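PDB 5BQ3: rhamnose ABC transporter, rhamnose-binding protein from Actinomyces odontolyticus ATCC 17982, which probably binds a sugar, most likely rhamnose, outside the cell and delivers it to an ABC transporter for uptake. Local coordinates for residues A[158-163]-A[221-226]; A[225-230]-A[243-248]. One frame throughout, in Å; residues are numbered along the deposited sequence.

Contact 1 of 2, residues A[158-163]-A[221-226]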
loop_
_atom_site.group_PDB
_atom_site.type_symbol
_atom_site.label_atom_id
_atom_site.label_comp_id
_atom_site.label_asym_id
_atom_site.label_seq_id
_atom_site.Cartn_x
_atom_site.Cartn_y
_atom_site.Cartn_z
ATOM N N LEU A 158 11.778 -14.183 2.579
ATOM C CA LEU A 158 11.186 -14.733 1.361
ATOM C C LEU A 158 10.508 -13.574 0.631
ATOM O O LEU A 158 9.353 -13.236 0.911
ATOM C CB LEU A 158 10.206 -15.890 1.664
ATOM C CG LEU A 158 9.826 -16.783 0.465
ATOM C CD1 LEU A 158 9.833 -18.231 0.846
ATOM C CD2 LEU A 158 8.471 -16.413 -0.096
ATOM N N SER A 159 11.264 -12.931 -0.271
ATOM C CA SER A 159 10.827 -11.763 -1.031
ATOM C C SER A 159 10.139 -12.146 -2.358
ATOM O O SER A 159 9.941 -13.334 -2.636
ATOM C CB SER A 159 12.029 -10.866 -1.303
ATOM O OG SER A 159 11.619 -9.587 -1.753
ATOM N N ALA A 160 9.764 -11.130 -3.166
ATOM C CA ALA A 160 9.137 -11.286 -4.482
ATOM C C ALA A 160 10.233 -11.585 -5.525
ATOM O O ALA A 160 10.963 -12.558 -5.343
ATOM C CB ALA A 160 8.366 -10.022 -4.831
ATOM N N THR A 161 10.367 -10.776 -6.598
ATOM C CA THR A 161 11.446 -10.952 -7.579
ATOM C C THR A 161 12.726 -10.348 -7.001
ATOM O O THR A 161 12.659 -9.507 -6.101
ATOM C CB THR A 161 11.109 -10.325 -8.944
ATOM O OG1 THR A 161 10.635 -8.992 -8.763
ATOM C CG2 THR A 161 10.118 -11.139 -9.743
ATOM N N ALA A 162 13.888 -10.765 -7.525
ATOM C CA ALA A 162 15.195 -10.272 -7.092
ATOM C C ALA A 162 15.383 -8.767 -7.363
ATOM O O ALA A 162 16.079 -8.094 -6.602
ATOM C CB ALA A 162 16.293 -11.061 -7.780
ATOM N N ASN A 163 14.752 -8.252 -8.429
ATOM C CA ASN A 163 14.828 -6.855 -8.876
ATOM C C ASN A 163 13.616 -5.998 -8.423
ATOM O O ASN A 163 13.494 -4.854 -8.871
ATOM C CB ASN A 163 14.973 -6.798 -10.410
ATOM C CG ASN A 163 14.276 -7.923 -11.151
ATOM O OD1 ASN A 163 13.041 -7.963 -11.258
ATOM N ND2 ASN A 163 15.054 -8.853 -11.692
ATOM N N SER A 221 8.039 -12.338 5.057
ATOM C CA SER A 221 7.657 -12.355 3.650
ATOM C C SER A 221 7.021 -11.017 3.255
ATOM O O SER A 221 5.818 -10.825 3.440
ATOM C CB SER A 221 6.747 -13.536 3.340
ATOM O OG SER A 221 6.947 -13.954 2.000
ATOM N N PRO A 222 7.822 -10.060 2.718
ATOM C CA PRO A 222 7.252 -8.755 2.337
ATOM C C PRO A 222 6.521 -8.810 0.982
ATOM O O PRO A 222 6.715 -7.946 0.123
ATOM C CB PRO A 222 8.480 -7.843 2.311
ATOM C CG PRO A 222 9.612 -8.747 1.940
ATOM C CD PRO A 222 9.271 -10.126 2.416
ATOM N N THR A 223 5.652 -9.827 0.810
ATOM C CA THR A 223 4.866 -10.100 -0.401
ATOM C C THR A 223 3.605 -10.890 -0.014
ATOM O O THR A 223 3.697 -11.879 0.717
ATOM C CB THR A 223 5.728 -10.829 -1.478
ATOM O OG1 THR A 223 4.888 -11.373 -2.501
ATOM C CG2 THR A 223 6.618 -11.928 -0.902
ATOM N N THR A 224 2.433 -10.449 -0.504
ATOM C CA THR A 224 1.138 -11.089 -0.230
ATOM C C THR A 224 1.063 -12.497 -0.846
ATOM O O THR A 224 0.387 -13.368 -0.296
ATOM C CB THR A 224 -0.028 -10.218 -0.721
ATOM O OG1 THR A 224 0.086 -10.012 -2.128
ATOM C CG2 THR A 224 -0.110 -8.878 0.010
ATOM N N VAL A 225 1.763 -12.711 -1.975
ATOM C CA VAL A 225 1.812 -13.994 -2.684
ATOM C C VAL A 225 2.746 -14.949 -1.925
ATOM O O VAL A 225 2.404 -16.119 -1.732
ATOM C CB VAL A 225 2.236 -13.834 -4.174
ATOM C CG1 VAL A 225 2.149 -15.162 -4.922
ATOM C CG2 VAL A 225 1.402 -12.768 -4.883
ATOM N N GLY A 226 3.902 -14.432 -1.505
ATOM C CA GLY A 226 4.921 -15.175 -0.776
ATOM C C GLY A 226 4.493 -15.652 0.594
ATOM O O GLY A 226 4.742 -16.809 0.936
#

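Contact 2 of 2, residues A[225-230]-A[243-248]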
loop_
_atom_site.group_PDB
_atom_site.type_symbol
_atom_site.label_atom_id
_atom_site.label_comp_id
_atom_site.label_asym_id
_atom_site.label_seq_id
_atom_site.Cartn_x
_atom_site.Cartn_y
_atom_site.Cartn_z
ATOM N N VAL A 225 1.763 -12.711 -1.975
ATOM C CA VAL A 225 1.812 -13.994 -2.684
ATOM C C VAL A 225 2.746 -14.949 -1.925
ATOM O O VAL A 225 2.404 -16.119 -1.732
ATOM C CB VAL A 225 2.236 -13.834 -4.174
ATOM C CG1 VAL A 225 2.149 -15.162 -4.922
ATOM C CG2 VAL A 225 1.402 -12.768 -4.883
ATOM N N GLY A 226 3.902 -14.432 -1.505
ATOM C CA GLY A 226 4.921 -15.175 -0.776
ATOM C C GLY A 226 4.493 -15.652 0.594
ATOM O O GLY A 226 4.742 -16.809 0.936
ATOM N N ILE A 227 3.835 -14.773 1.381
ATOM C CA ILE A 227 3.354 -15.071 2.738
ATOM C C ILE A 227 2.235 -16.137 2.707
ATOM O O ILE A 227 2.162 -16.952 3.625
ATOM C CB ILE A 227 2.925 -13.775 3.499
ATOM C CG1 ILE A 227 2.913 -13.995 5.031
ATOM C CG2 ILE A 227 1.606 -13.188 2.979
ATOM C CD1 ILE A 227 2.891 -12.732 5.889
ATOM N N ALA A 228 1.403 -16.144 1.646
ATOM C CA ALA A 228 0.298 -17.087 1.461
ATOM C C ALA A 228 0.811 -18.500 1.180
ATOM O O ALA A 228 0.291 -19.461 1.753
ATOM C CB ALA A 228 -0.601 -16.622 0.329
ATOM N N ALA A 229 1.841 -18.618 0.313
ATOM C CA ALA A 229 2.458 -19.890 -0.069
ATOM C C ALA A 229 3.300 -20.478 1.072
ATOM O O ALA A 229 3.342 -21.699 1.218
ATOM C CB ALA A 229 3.311 -19.702 -1.309
ATOM N N THR A 230 3.959 -19.617 1.879
ATOM C CA THR A 230 4.778 -20.033 3.023
ATOM C C THR A 230 3.864 -20.536 4.150
ATOM O O THR A 230 4.203 -21.519 4.810
ATOM C CB THR A 230 5.707 -18.895 3.482
ATOM O OG1 THR A 230 6.392 -18.370 2.349
ATOM C CG2 THR A 230 6.748 -19.358 4.497
ATOM N N VAL A 243 7.959 -22.547 13.723
ATOM C CA VAL A 243 8.574 -21.506 12.898
ATOM C C VAL A 243 7.511 -20.425 12.669
ATOM O O VAL A 243 6.452 -20.709 12.100
ATOM C CB VAL A 243 9.177 -22.055 11.569
ATOM C CG1 VAL A 243 9.700 -20.928 10.679
ATOM C CG2 VAL A 243 10.281 -23.073 11.837
ATOM N N PHE A 244 7.787 -19.202 13.148
ATOM C CA PHE A 244 6.886 -18.056 13.030
ATOM C C PHE A 244 6.896 -17.478 11.618
ATOM O O PHE A 244 7.924 -17.500 10.949
ATOM C CB PHE A 244 7.264 -16.959 14.042
ATOM C CG PHE A 244 7.046 -17.338 15.485
ATOM C CD1 PHE A 244 5.828 -17.091 16.110
ATOM C CD2 PHE A 244 8.064 -17.924 16.228
ATOM C CE1 PHE A 244 5.626 -17.446 17.447
ATOM C CE2 PHE A 244 7.861 -18.279 17.564
ATOM C CZ PHE A 244 6.643 -18.037 18.164
ATOM N N LEU A 245 5.750 -16.960 11.167
ATOM C CA LEU A 245 5.648 -16.348 9.851
ATOM C C LEU A 245 4.950 -15.003 9.956
ATOM O O LEU A 245 3.838 -14.902 10.474
ATOM C CB LEU A 245 4.948 -17.262 8.825
ATOM C CG LEU A 245 4.687 -16.649 7.436
ATOM C CD1 LEU A 245 5.974 -16.423 6.658
ATOM C CD2 LEU A 245 3.746 -17.490 6.649
ATOM N N THR A 246 5.620 -13.977 9.443
ATOM C CA THR A 246 5.122 -12.611 9.416
ATOM C C THR A 246 5.566 -11.952 8.097
ATOM O O THR A 246 6.282 -12.562 7.296
ATOM C CB THR A 246 5.561 -11.852 10.688
ATOM O OG1 THR A 246 4.899 -10.591 10.727
ATOM C CG2 THR A 246 7.062 -11.665 10.791
ATOM N N GLY A 247 5.099 -10.732 7.879
ATOM C CA GLY A 247 5.404 -9.958 6.687
ATOM C C GLY A 247 4.220 -9.123 6.272
ATOM O O GLY A 247 3.528 -8.558 7.125
ATOM N N LEU A 248 3.973 -9.057 4.957
ATOM C CA LEU A 248 2.866 -8.291 4.389
ATOM C C LEU A 248 1.906 -9.225 3.670
ATOM O O LEU A 248 2.312 -9.896 2.728
ATOM C CB LEU A 248 3.385 -7.186 3.447
ATOM C CG LEU A 248 4.458 -6.248 4.010
ATOM C CD1 LEU A 248 5.180 -5.553 2.905
ATOM C CD2 LEU A 248 3.871 -5.223 4.966
#

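Contact 1 of 2, residues A[158-163]-A[221-226]
The backbone carbonyl of Leu158 is taken up by the hydroxyl of Ser221, where two neighbouring parallel strands, 153-159 and 218-221, reach their C-terminal ends in the four-stranded parallel sheet of a periplasmic-binding-protein lobe. Ser221 OG donates to Leu158 O over 2.7 Å; the hydroxyl lies in the carbonyl plane, with a C=O...OG angle of 147°. Ser221 CA adds a CA-H...O contact to the same Leu158 O at 3.3 Å. The next residue along is a proline with no N-H to give, so the serine side chain supplies a donor where the sheet ladder runs out. Pro222 instead brings ring atom CD against Leu158 O, at 3.5 Å, and stands at the centre of an inverse gamma turn that swings the chain toward helix 224-236.

The Leu158 side chain runs alongside the same serine: CG is anti to the backbone N (chi1 -164°), and CD2 lies 3.6 Å from Ser221 OG and 3.8 Å from Gly226 CA in the first turn of that helix. Helix 199-212 packs on the same leucine through Ser202, Glu205 and Ala206. Farther along, methyl CG2 of Thr223 points at the Leu158-Ser159 backbone, 3.8 Å from Ser159 C.

Thr223 is positioned by its other branch. As N-cap of helix 224-236 it has OG1 facing the amides of Val225 and Gly226, though both bonds are weak, and Asp197 OD1 is its stronger partner. The straighter of the two weak capping bonds runs from Gly226 N to Thr223 OG1 at 3.4 Å, with an angle of 167° at the hydrogen.

Contact 2 of 2, residues A[225-230]-A[243-248]
Ile227 packs on segment 243-248 with both of its branches, and it has more surface buried here than any other residue of the contact. Its CG1 stands anti to the backbone N (chi1 -159°), which carries the longer arm down onto the strand: CD1 comes to 3.6 Å from Gly247 N and rests equally close to the Thr246 carbonyl carbon. The shorter branch, CG2, turns to Leu248, 3.4 Å from Leu248 O. Leu248 is therefore met through its backbone, while its own side chain starts off away from the helix.

Leu245 fills the space between the two helix residues that face the strand. One methyl, CD2, lies 3.9 Å from Ile227 CG1, and the other, CD1, sits 3.7 Å from Thr230 CG2, so the leucine straddles one turn of helix. In place of Ile227, an alanine would probably strip Leu245 CD2 of its packing on CG1 and open a gap over the Thr246-Gly247 backbone and beside Leu248 O.

Thr230 turns its methyl to the strand while its hydroxyl is bonded back to its own helix. OG1 donates to Gly226 O over 2.7 Å, tilted 34° from the carbonyl plane, and the Thr230 backbone N reaches that oxygen from the opposite face. On strand 218-221, Ile219 lies under Thr230 and Leu245, and Ser221 under Ile227.

The axes of helix segment 225-230 and strand 244-247 run nearly antiparallel, at 165°, and approach to 9.1 Å, the packing of a beta-alpha-beta crossover in which helix 224-236 covers the sheet between strands 218-221 and 244-247.

From the N terminus, the chain leaves strand 153-159 and passes through helix 165-180, strand 187-194 and helix 199-212 before strand 218-221 returns it beside its starting point; contact 1 closes that 57-residue excursion. Contact 2 begins where contact 1 ends, with Val225 and Gly226 belonging to both, and closes a much shorter loop of 12 residues from helix 224-236 to strand 244-247. The loops follow one another, neither nested nor crossed. Ser221 ties them at the sheet: its N is probably hydrogen-bonded to Thr246 O and its O to Leu248 N. Together the contacts join three adjacent strands to the helix that follows the middle one.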